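Local atomic coordinates of serine protease inhibitor 4, isoform B (Drosophila melanogaster, PDB entry 4P0F), a protein that probably inhibits serine and cysteine endopeptidases as a member of the serpin family, here in its cleaved form. Residues A[95-100]-A[161-166]; A[179-184]-A[325-330]; A[318-323]-A[331-336]. All blocks are in the same frame, centred on the assembly; numbering follows the deposited sequence.

Contact 1 (A[95-100]-A[161-166])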
loop_
_atom_site.group_PDB
_atom_site.type_symbol
_atom_site.label_atom_id
_atom_site.label_comp_id
_atom_site.label_asym_id
_atom_site.label_seq_id
_atom_site.Cartn_x
_atom_site.Cartn_y
_atom_site.Cartn_z
ATOM N N ASN A 95 11.363 -5.990 -5.400
ATOM C CA ASN A 95 11.079 -5.418 -6.698
ATOM C C ASN A 95 11.575 -6.328 -7.801
ATOM O O ASN A 95 12.627 -6.956 -7.674
ATOM C CB ASN A 95 11.731 -4.044 -6.829
ATOM C CG ASN A 95 11.135 -3.032 -5.875
ATOM O OD1 ASN A 95 9.920 -2.915 -5.771
ATOM N ND2 ASN A 95 11.989 -2.298 -5.180
ATOM N N LYS A 96 10.817 -6.387 -8.887
ATOM C CA LYS A 96 11.257 -7.141 -10.056
ATOM C C LYS A 96 10.646 -6.568 -11.316
ATOM O O LYS A 96 9.506 -6.122 -11.310
ATOM C CB LYS A 96 10.889 -8.621 -9.921
ATOM C CG LYS A 96 11.480 -9.521 -11.009
ATOM C CD LYS A 96 11.557 -10.971 -10.556
ATOM C CE LYS A 96 12.250 -11.843 -11.584
ATOM N NZ LYS A 96 12.472 -13.232 -11.061
ATOM N N ILE A 97 11.411 -6.609 -12.402
ATOM C CA ILE A 97 10.904 -6.201 -13.700
ATOM C C ILE A 97 10.910 -7.415 -14.629
ATOM O O ILE A 97 11.846 -8.216 -14.620
ATOM C CB ILE A 97 11.729 -5.042 -14.311
ATOM C CG1 ILE A 97 11.078 -4.561 -15.609
ATOM C CG2 ILE A 97 13.179 -5.446 -14.550
ATOM C CD1 ILE A 97 11.656 -3.237 -16.145
ATOM N N PHE A 98 9.836 -7.549 -15.398
ATOM C CA PHE A 98 9.686 -8.644 -16.343
ATOM C C PHE A 98 9.620 -8.038 -17.737
ATOM O O PHE A 98 8.756 -7.207 -18.005
ATOM C CB PHE A 98 8.441 -9.457 -16.031
ATOM C CG PHE A 98 8.412 -10.015 -14.626
ATOM C CD1 PHE A 98 7.896 -9.267 -13.581
ATOM C CD2 PHE A 98 8.882 -11.292 -14.367
ATOM C CE1 PHE A 98 7.860 -9.781 -12.306
ATOM C CE2 PHE A 98 8.848 -11.815 -13.088
ATOM C CZ PHE A 98 8.335 -11.054 -12.056
ATOM N N VAL A 99 10.538 -8.453 -18.611
ATOM C CA VAL A 99 10.780 -7.762 -19.883
ATOM C C VAL A 99 10.529 -8.688 -21.074
ATOM O O VAL A 99 10.963 -9.837 -21.080
ATOM C CB VAL A 99 12.227 -7.233 -19.954
ATOM C CG1 VAL A 99 12.456 -6.381 -21.226
ATOM C CG2 VAL A 99 12.550 -6.427 -18.695
ATOM N N MET A 100 9.809 -8.177 -22.065
ATOM C CA MET A 100 9.535 -8.915 -23.303
ATOM C C MET A 100 10.815 -9.529 -23.865
ATOM O O MET A 100 11.818 -8.830 -24.027
ATOM C CB MET A 100 8.884 -7.973 -24.329
ATOM C CG MET A 100 8.529 -8.584 -25.693
ATOM S SD MET A 100 7.079 -9.662 -25.627
ATOM C CE MET A 100 7.821 -11.148 -25.167
ATOM N N SER A 161 2.769 -6.139 -25.143
ATOM C CA SER A 161 3.342 -5.879 -23.824
ATOM C C SER A 161 4.855 -5.835 -23.931
ATOM O O SER A 161 5.443 -6.633 -24.662
ATOM C CB SER A 161 2.932 -6.958 -22.810
ATOM O OG SER A 161 1.527 -7.078 -22.695
ATOM N N ARG A 162 5.491 -4.920 -23.205
ATOM C CA ARG A 162 6.940 -4.786 -23.281
ATOM C C ARG A 162 7.615 -4.981 -21.930
ATOM O O ARG A 162 8.697 -5.563 -21.857
ATOM C CB ARG A 162 7.306 -3.434 -23.884
ATOM C CG ARG A 162 6.927 -3.325 -25.344
ATOM C CD ARG A 162 7.864 -4.145 -26.239
ATOM N NE ARG A 162 7.428 -4.176 -27.637
ATOM C CZ ARG A 162 6.607 -5.083 -28.160
ATOM N NH1 ARG A 162 6.109 -6.063 -27.412
ATOM N NH2 ARG A 162 6.280 -5.007 -29.439
ATOM N N LEU A 163 7.010 -4.491 -20.856
ATOM C CA LEU A 163 7.506 -4.870 -19.550
ATOM C C LEU A 163 6.451 -4.720 -18.487
ATOM O O LEU A 163 5.474 -4.006 -18.668
ATOM C CB LEU A 163 8.746 -4.056 -19.189
ATOM C CG LEU A 163 8.593 -2.543 -19.208
ATOM C CD1 LEU A 163 8.209 -2.006 -17.827
ATOM C CD2 LEU A 163 9.880 -1.927 -19.685
ATOM N N VAL A 164 6.652 -5.441 -17.390
ATOM C CA VAL A 164 5.818 -5.304 -16.206
ATOM C C VAL A 164 6.732 -5.057 -15.026
ATOM O O VAL A 164 7.648 -5.836 -14.775
ATOM C CB VAL A 164 4.956 -6.549 -15.945
ATOM C CG1 VAL A 164 4.137 -6.388 -14.653
ATOM C CG2 VAL A 164 4.037 -6.810 -17.115
ATOM N N LEU A 165 6.482 -3.955 -14.330
ATOM C CA LEU A 165 7.203 -3.601 -13.117
ATOM C C LEU A 165 6.380 -4.035 -11.929
ATOM O O LEU A 165 5.187 -3.759 -11.893
ATOM C CB LEU A 165 7.456 -2.092 -13.051
ATOM C CG LEU A 165 8.622 -1.580 -13.890
ATOM C CD1 LEU A 165 8.544 -0.087 -14.061
ATOM C CD2 LEU A 165 9.934 -1.954 -13.221
ATOM N N VAL A 166 7.009 -4.720 -10.976
ATOM C CA VAL A 166 6.287 -5.212 -9.812
ATOM C C VAL A 166 7.007 -4.887 -8.518
ATOM O O VAL A 166 8.218 -5.037 -8.403
ATOM C CB VAL A 166 6.054 -6.733 -9.884
ATOM C CG1 VAL A 166 5.135 -7.174 -8.765
ATOM C CG2 VAL A 166 5.448 -7.105 -11.231
#
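Ile97 reaches across the strand pair to lie alongside Leu165, both pointing the same way, with Ile97 CD1 3.6 Å from Leu165 CD2. The isoleucine is stretched out, CG1 anti to the backbone N (chi1 -175°), and this brings the same methyl to 4.0 Å from Leu163 CD1, where the two side chains cross at a slant. That is the tight face. On the other face Phe98 turns the edge of its ring to Val166, CE1 to CG2 3.8 Å, while the CG of Lys96 covers one face of the ring near its rim. The strands run antiparallel. Paired backbone bonds join Lys96 with Val166 and Phe98 with Val164, and a single bond at the Met100 end, Met100 N to Arg162 O, 2.8 Å, is almost straight although the donor stands above the carbonyl plane. Beyond it the packing changes character: Met100 SD meets the carbonyl oxygen of Ser161 at 3.6 Å, and the arginine folds back so that NH1 binds Ser161 O from above the carbonyl plane and also Ser159 O, while NE forms a salt bridge with Glu309. The looser, partly solvent-exposed side is at Lys96, whose chain leads away from the partner strand to put NZ on Gln122. These are strands two and three of serpin sheet A. Strand 120-124 flanks 95-100, and strand 328-341 flanks 161-166, which bulges classically against it at Arg162 and Leu163. Helix 38-49 packs on the Leu165 face, and helix 129-143 lies over Phe98 and Val166.

Contact 2 (A[179-184]-A[325-330])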
loop_
_atom_site.group_PDB
_atom_site.type_symbol
_atom_site.label_atom_id
_atom_site.label_comp_id
_atom_site.label_asym_id
_atom_site.label_seq_id
_atom_site.Cartn_x
_atom_site.Cartn_y
_atom_site.Cartn_z
ATOM N N PHE A 179 -3.138 -10.180 22.720
ATOM C CA PHE A 179 -4.446 -10.429 23.289
ATOM C C PHE A 179 -4.504 -11.881 23.703
ATOM O O PHE A 179 -3.855 -12.734 23.093
ATOM C CB PHE A 179 -5.565 -10.147 22.282
ATOM C CG PHE A 179 -5.591 -8.733 21.750
ATOM C CD1 PHE A 179 -4.743 -8.338 20.723
ATOM C CD2 PHE A 179 -6.500 -7.817 22.242
ATOM C CE1 PHE A 179 -4.788 -7.053 20.231
ATOM C CE2 PHE A 179 -6.539 -6.521 21.750
ATOM C CZ PHE A 179 -5.691 -6.144 20.744
ATOM N N ALA A 180 -5.289 -12.150 24.735
ATOM C CA ALA A 180 -5.565 -13.510 25.159
ATOM C C ALA A 180 -6.740 -14.048 24.358
ATOM O O ALA A 180 -7.833 -13.501 24.425
ATOM C CB ALA A 180 -5.864 -13.548 26.640
ATOM N N LYS A 181 -6.527 -15.140 23.630
ATOM C CA LYS A 181 -7.592 -15.726 22.825
ATOM C C LYS A 181 -8.820 -16.100 23.648
ATOM O O LYS A 181 -9.945 -15.971 23.181
ATOM C CB LYS A 181 -7.078 -16.960 22.084
ATOM C CG LYS A 181 -6.026 -16.646 21.040
ATOM C CD LYS A 181 -5.651 -17.893 20.236
ATOM C CE LYS A 181 -5.030 -18.974 21.107
ATOM N NZ LYS A 181 -3.859 -18.482 21.884
ATOM N N HIS A 182 -8.624 -16.576 24.872
ATOM C CA HIS A 182 -9.761 -17.033 25.655
ATOM C C HIS A 182 -10.637 -15.878 26.140
ATOM O O HIS A 182 -11.714 -16.113 26.662
ATOM C CB HIS A 182 -9.291 -17.874 26.843
ATOM C CG HIS A 182 -8.690 -17.075 27.954
ATOM N ND1 HIS A 182 -7.353 -16.738 27.993
ATOM C CD2 HIS A 182 -9.240 -16.560 29.078
ATOM C CE1 HIS A 182 -7.108 -16.044 29.090
ATOM N NE2 HIS A 182 -8.237 -15.918 29.763
ATOM N N LEU A 183 -10.195 -14.637 25.931
ATOM C CA LEU A 183 -10.967 -13.472 26.361
ATOM C C LEU A 183 -11.752 -12.853 25.213
ATOM O O LEU A 183 -12.561 -11.951 25.425
ATOM C CB LEU A 183 -10.047 -12.416 26.988
ATOM C CG LEU A 183 -9.432 -12.816 28.341
ATOM C CD1 LEU A 183 -8.556 -11.697 28.878
ATOM C CD2 LEU A 183 -10.485 -13.200 29.374
ATOM N N THR A 184 -11.521 -13.331 23.998
ATOM C CA THR A 184 -12.232 -12.797 22.851
ATOM C C THR A 184 -13.694 -13.225 22.942
ATOM O O THR A 184 -13.995 -14.376 23.250
ATOM C CB THR A 184 -11.571 -13.270 21.549
ATOM O OG1 THR A 184 -10.240 -12.751 21.507
ATOM C CG2 THR A 184 -12.339 -12.807 20.309
ATOM N N ASN A 325 -5.335 -10.389 14.454
ATOM C CA ASN A 325 -5.836 -11.312 15.477
ATOM C C ASN A 325 -5.090 -11.156 16.793
ATOM O O ASN A 325 -4.397 -10.164 17.012
ATOM C CB ASN A 325 -5.764 -12.761 14.975
ATOM C CG ASN A 325 -4.343 -13.263 14.779
ATOM O OD1 ASN A 325 -3.372 -12.611 15.150
ATOM N ND2 ASN A 325 -4.220 -14.449 14.182
ATOM N N GLU A 326 -5.245 -12.127 17.685
ATOM C CA GLU A 326 -4.757 -11.960 19.037
ATOM C C GLU A 326 -3.237 -11.942 19.114
ATOM O O GLU A 326 -2.670 -11.370 20.048
ATOM C CB GLU A 326 -5.309 -13.074 19.932
ATOM C CG GLU A 326 -6.806 -12.971 20.233
ATOM C CD GLU A 326 -7.698 -13.628 19.180
ATOM O OE1 GLU A 326 -7.207 -13.989 18.089
ATOM O OE2 GLU A 326 -8.905 -13.793 19.470
ATOM N N GLU A 327 -2.584 -12.586 18.150
ATOM C CA GLU A 327 -1.130 -12.718 18.159
ATOM C C GLU A 327 -0.417 -11.536 17.496
ATOM O O GLU A 327 0.704 -11.197 17.863
ATOM C CB GLU A 327 -0.706 -14.017 17.451
ATOM C CG GLU A 327 -1.020 -15.288 18.226
ATOM C CD GLU A 327 -2.513 -15.572 18.370
ATOM O OE1 GLU A 327 -3.261 -15.383 17.385
ATOM O OE2 GLU A 327 -2.935 -15.995 19.472
ATOM N N GLY A 328 -1.053 -10.942 16.495
ATOM C CA GLY A 328 -0.424 -9.878 15.737
ATOM C C GLY A 328 -1.157 -9.576 14.452
ATOM O O GLY A 328 -2.383 -9.642 14.386
ATOM N N THR A 329 -0.385 -9.266 13.418
ATOM C CA THR A 329 -0.920 -8.864 12.133
ATOM C C THR A 329 -0.073 -9.466 11.031
ATOM O O THR A 329 1.149 -9.535 11.150
ATOM C CB THR A 329 -0.930 -7.329 11.985
ATOM O OG1 THR A 329 -1.761 -6.774 13.005
ATOM C CG2 THR A 329 -1.448 -6.900 10.611
ATOM N N GLU A 330 -0.736 -9.936 9.984
ATOM C CA GLU A 330 -0.047 -10.288 8.753
ATOM C C GLU A 330 -0.692 -9.511 7.630
ATOM O O GLU A 330 -1.915 -9.447 7.530
ATOM C CB GLU A 330 -0.096 -11.795 8.472
ATOM C CG GLU A 330 0.707 -12.163 7.233
ATOM C CD GLU A 330 0.920 -13.659 7.036
ATOM O OE1 GLU A 330 0.254 -14.466 7.721
ATOM O OE2 GLU A 330 1.768 -14.021 6.182
HETATM O O HOH W 1 -2.064 -14.385 21.644
#
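The breach of the serpin, the end of sheet A where the reactive-centre loop enters, holds this contact: Glu326, at the hinge leading into the inserted loop, meets Phe179 and Thr184 of the segment that follows strand 161-174. Glu326 carries most of it, through its carboxylate, its CB and CG, and its carbonyl oxygen. Its chain is bent at chi2 (87°), which swings the acid across to Thr184, and OG1 donates to OE2 at 2.6 Å, using the anti lone pair of that oxygen. The same OE2 forms a salt bridge with Arg273, so one buried oxygen is gripped by a hydroxyl and a guanidinium, an arrangement that would probably stabilise the charged acid. The backbone of Glu326 is held too: Phe179 N binds its carbonyl oxygen on a lone pair, 3.0 Å away, and that oxygen also lies in the plane of the phenyl ring, at its edge. Phe179 CB closes on Glu326 CG at 3.7 Å, and Trp175 meets the ring edge-to-face. Toward solvent the chemistry becomes looser. Lys181 crosses Glu327 at about a right angle, making a long salt bridge, Lys181 NZ to Glu327 OE2 3.6 Å. The CD of the lysine is slightly nearer that oxygen. One water bridges Phe179 O and Glu327 OE2, 2.8 Å from each. Within 325-330, Asn325 OD1 accepts from the amides of Glu327 and Gly328, and this Asx turn shapes the turn that leads into strand 328-341. A hinge glutamate paired with a base on strand 263-281, beside a tryptophan just after strand 161-174, is typical of the serpin breach, seen here with the loop inserted after cleavage.

Contact 3 (A[318-323]-A[331-336])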
loop_
_atom_site.group_PDB
_atom_site.type_symbol
_atom_site.label_atom_id
_atom_site.label_comp_id
_atom_site.label_asym_id
_atom_site.label_seq_id
_atom_site.Cartn_x
_atom_site.Cartn_y
_atom_site.Cartn_z
ATOM N N HIS A 318 -3.304 -3.231 -8.221
ATOM C CA HIS A 318 -2.877 -3.321 -6.841
ATOM C C HIS A 318 -3.774 -4.282 -6.108
ATOM O O HIS A 318 -4.997 -4.225 -6.246
ATOM C CB HIS A 318 -2.916 -1.956 -6.166
ATOM C CG HIS A 318 -2.354 -1.950 -4.781
ATOM N ND1 HIS A 318 -1.002 -2.026 -4.524
ATOM C CD2 HIS A 318 -2.960 -1.861 -3.572
ATOM C CE1 HIS A 318 -0.800 -1.974 -3.220
ATOM N NE2 HIS A 318 -1.971 -1.879 -2.619
ATOM N N LYS A 319 -3.155 -5.161 -5.337
ATOM C CA LYS A 319 -3.897 -6.089 -4.487
ATOM C C LYS A 319 -3.288 -6.096 -3.107
ATOM O O LYS A 319 -2.072 -6.060 -2.970
ATOM C CB LYS A 319 -3.884 -7.498 -5.071
ATOM C CG LYS A 319 -4.694 -7.673 -6.333
ATOM C CD LYS A 319 -5.031 -9.158 -6.558
ATOM C CE LYS A 319 -5.723 -9.378 -7.905
ATOM N NZ LYS A 319 -6.037 -10.813 -8.239
ATOM N N ALA A 320 -4.137 -6.163 -2.083
ATOM C CA ALA A 320 -3.654 -6.155 -0.709
ATOM C C ALA A 320 -4.528 -7.029 0.197
ATOM O O ALA A 320 -5.686 -7.327 -0.110
ATOM C CB ALA A 320 -3.585 -4.737 -0.189
ATOM N N PHE A 321 -3.914 -7.465 1.292
ATOM C CA PHE A 321 -4.519 -8.384 2.252
ATOM C C PHE A 321 -4.041 -8.018 3.643
ATOM O O PHE A 321 -2.883 -7.653 3.815
ATOM C CB PHE A 321 -4.134 -9.832 1.936
ATOM C CG PHE A 321 -4.540 -10.817 2.999
ATOM C CD1 PHE A 321 -3.698 -11.096 4.065
ATOM C CD2 PHE A 321 -5.769 -11.436 2.947
ATOM C CE1 PHE A 321 -4.078 -11.986 5.051
ATOM C CE2 PHE A 321 -6.155 -12.328 3.937
ATOM C CZ PHE A 321 -5.304 -12.605 4.978
ATOM N N ILE A 322 -4.922 -8.132 4.635
ATOM C CA ILE A 322 -4.515 -7.965 6.023
ATOM C C ILE A 322 -5.367 -8.873 6.913
ATOM O O ILE A 322 -6.547 -9.084 6.645
ATOM C CB ILE A 322 -4.634 -6.487 6.482
ATOM C CG1 ILE A 322 -4.060 -6.311 7.894
ATOM C CG2 ILE A 322 -6.074 -6.012 6.428
ATOM C CD1 ILE A 322 -3.751 -4.840 8.245
ATOM N N GLU A 323 -4.738 -9.447 7.933
ATOM C CA GLU A 323 -5.446 -10.175 8.989
ATOM C C GLU A 323 -4.921 -9.668 10.312
ATOM O O GLU A 323 -3.716 -9.535 10.497
ATOM C CB GLU A 323 -5.252 -11.694 8.867
ATOM C CG GLU A 323 -3.838 -12.187 9.185
ATOM C CD GLU A 323 -3.566 -12.356 10.682
ATOM O OE1 GLU A 323 -4.523 -12.328 11.485
ATOM O OE2 GLU A 323 -2.382 -12.499 11.055
ATOM N N ALA A 331 0.143 -8.893 6.801
ATOM C CA ALA A 331 -0.342 -8.087 5.695
ATOM C C ALA A 331 0.567 -8.271 4.504
ATOM O O ALA A 331 1.748 -8.557 4.656
ATOM C CB ALA A 331 -0.411 -6.623 6.077
ATOM N N ALA A 332 -0.004 -8.113 3.314
ATOM C CA ALA A 332 0.767 -8.218 2.096
ATOM C C ALA A 332 0.113 -7.383 1.020
ATOM O O ALA A 332 -1.088 -7.135 1.056
ATOM C CB ALA A 332 0.880 -9.666 1.644
ATOM N N ALA A 333 0.913 -6.959 0.053
ATOM C CA ALA A 333 0.379 -6.252 -1.089
ATOM C C ALA A 333 1.342 -6.390 -2.251
ATOM O O ALA A 333 2.515 -6.701 -2.061
ATOM C CB ALA A 333 0.151 -4.784 -0.764
ATOM N N ALA A 334 0.839 -6.137 -3.449
ATOM C CA ALA A 334 1.705 -6.022 -4.611
ATOM C C ALA A 334 1.091 -5.061 -5.601
ATOM O O ALA A 334 -0.130 -4.903 -5.653
ATOM C CB ALA A 334 1.949 -7.395 -5.259
ATOM N N THR A 335 1.964 -4.397 -6.357
ATOM C CA THR A 335 1.564 -3.486 -7.413
ATOM C C THR A 335 2.277 -3.888 -8.704
ATOM O O THR A 335 3.490 -4.068 -8.707
ATOM C CB THR A 335 1.910 -2.023 -7.078
ATOM O OG1 THR A 335 1.422 -1.679 -5.774
ATOM C CG2 THR A 335 1.301 -1.079 -8.104
ATOM N N GLY A 336 1.502 -4.067 -9.771
ATOM C CA GLY A 336 2.048 -4.403 -11.074
ATOM C C GLY A 336 1.649 -3.351 -12.088
ATOM O O GLY A 336 0.472 -3.022 -12.216
#
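The two strands run almost exactly antiparallel, 179° between their directions and 4.6 Å apart at closest approach, with Lys319-Ala334 and Phe321-Ala332 as hydrogen-bonded pairs, and His318-Thr335, Ala320-Ala333 and Ile322-Ala331 as the non-hydrogen-bonded pairs between and beyond them. The CA-H groups of Ala320 and Ala333 add close contacts to carbonyl oxygens opposite; Ala333 CA lies 3.1 Å from Lys319 O. Among side chains, His318 and Thr335 do the polar work. The first torsion of His318 (chi1 -174°) carries the imidazole along the strand and toward its partner, so that ND1 meets Thr335 OG1 at the ring edge, a 2.7 Å hydrogen bond. The ring is held at both nitrogens, because NE2 is bonded to the backbone N of Ser37; Thr335 OG1 has a second partner in Ser40 OG. These two anchors should limit rotation of the imidazole, and its CE1 also brushes the methyl of Ala333 at 3.9 Å. Further along the same face the packing is plainly apolar. Ala320 CB meets Ala333 CB at 3.8 Å, and Ile322 CG1 lies 4.1 Å from the CB of Ala331. The other face carries Lys319 and Phe321, both partly exposed, opposite Ala334 and Ala332; Lys319 extends away to bind the carbonyl oxygens of Lys149 and Asp150. In the cleaved serpin the alanine-rich strand is the N-terminal part of the reactive-centre loop, inserted as the fourth strand of sheet A. Strand 161-174 lies beyond it and strand 263-281 beyond 318-323, while helix 38-49 and strand 35-36 pack under the histidine face, at the shutter region.

How the contacts relate
The three contacts follow sheet A from end to end. Contact 1 and contact 3 are buried strand pairings with centres about 18 Å apart, touching where Val166 CG1 packs on Thr335 O, and both rest on helix 38-49. Contact 2 is partly buried and lies about 39 Å from contact 1, centre to centre, on the opposite side of the chain's centre. It shares the inserted strand 328-341 with contact 3, and Glu330 O and Glu323 N probably bond between them. Branched aliphatics and a phenyl fill contact 1, whereas contact 3 sets small alanines and one isoleucine beside a single histidine-threonine bond; contact 2 relies on glutamates bound by a threonine, a backbone amide, a lysine and a water.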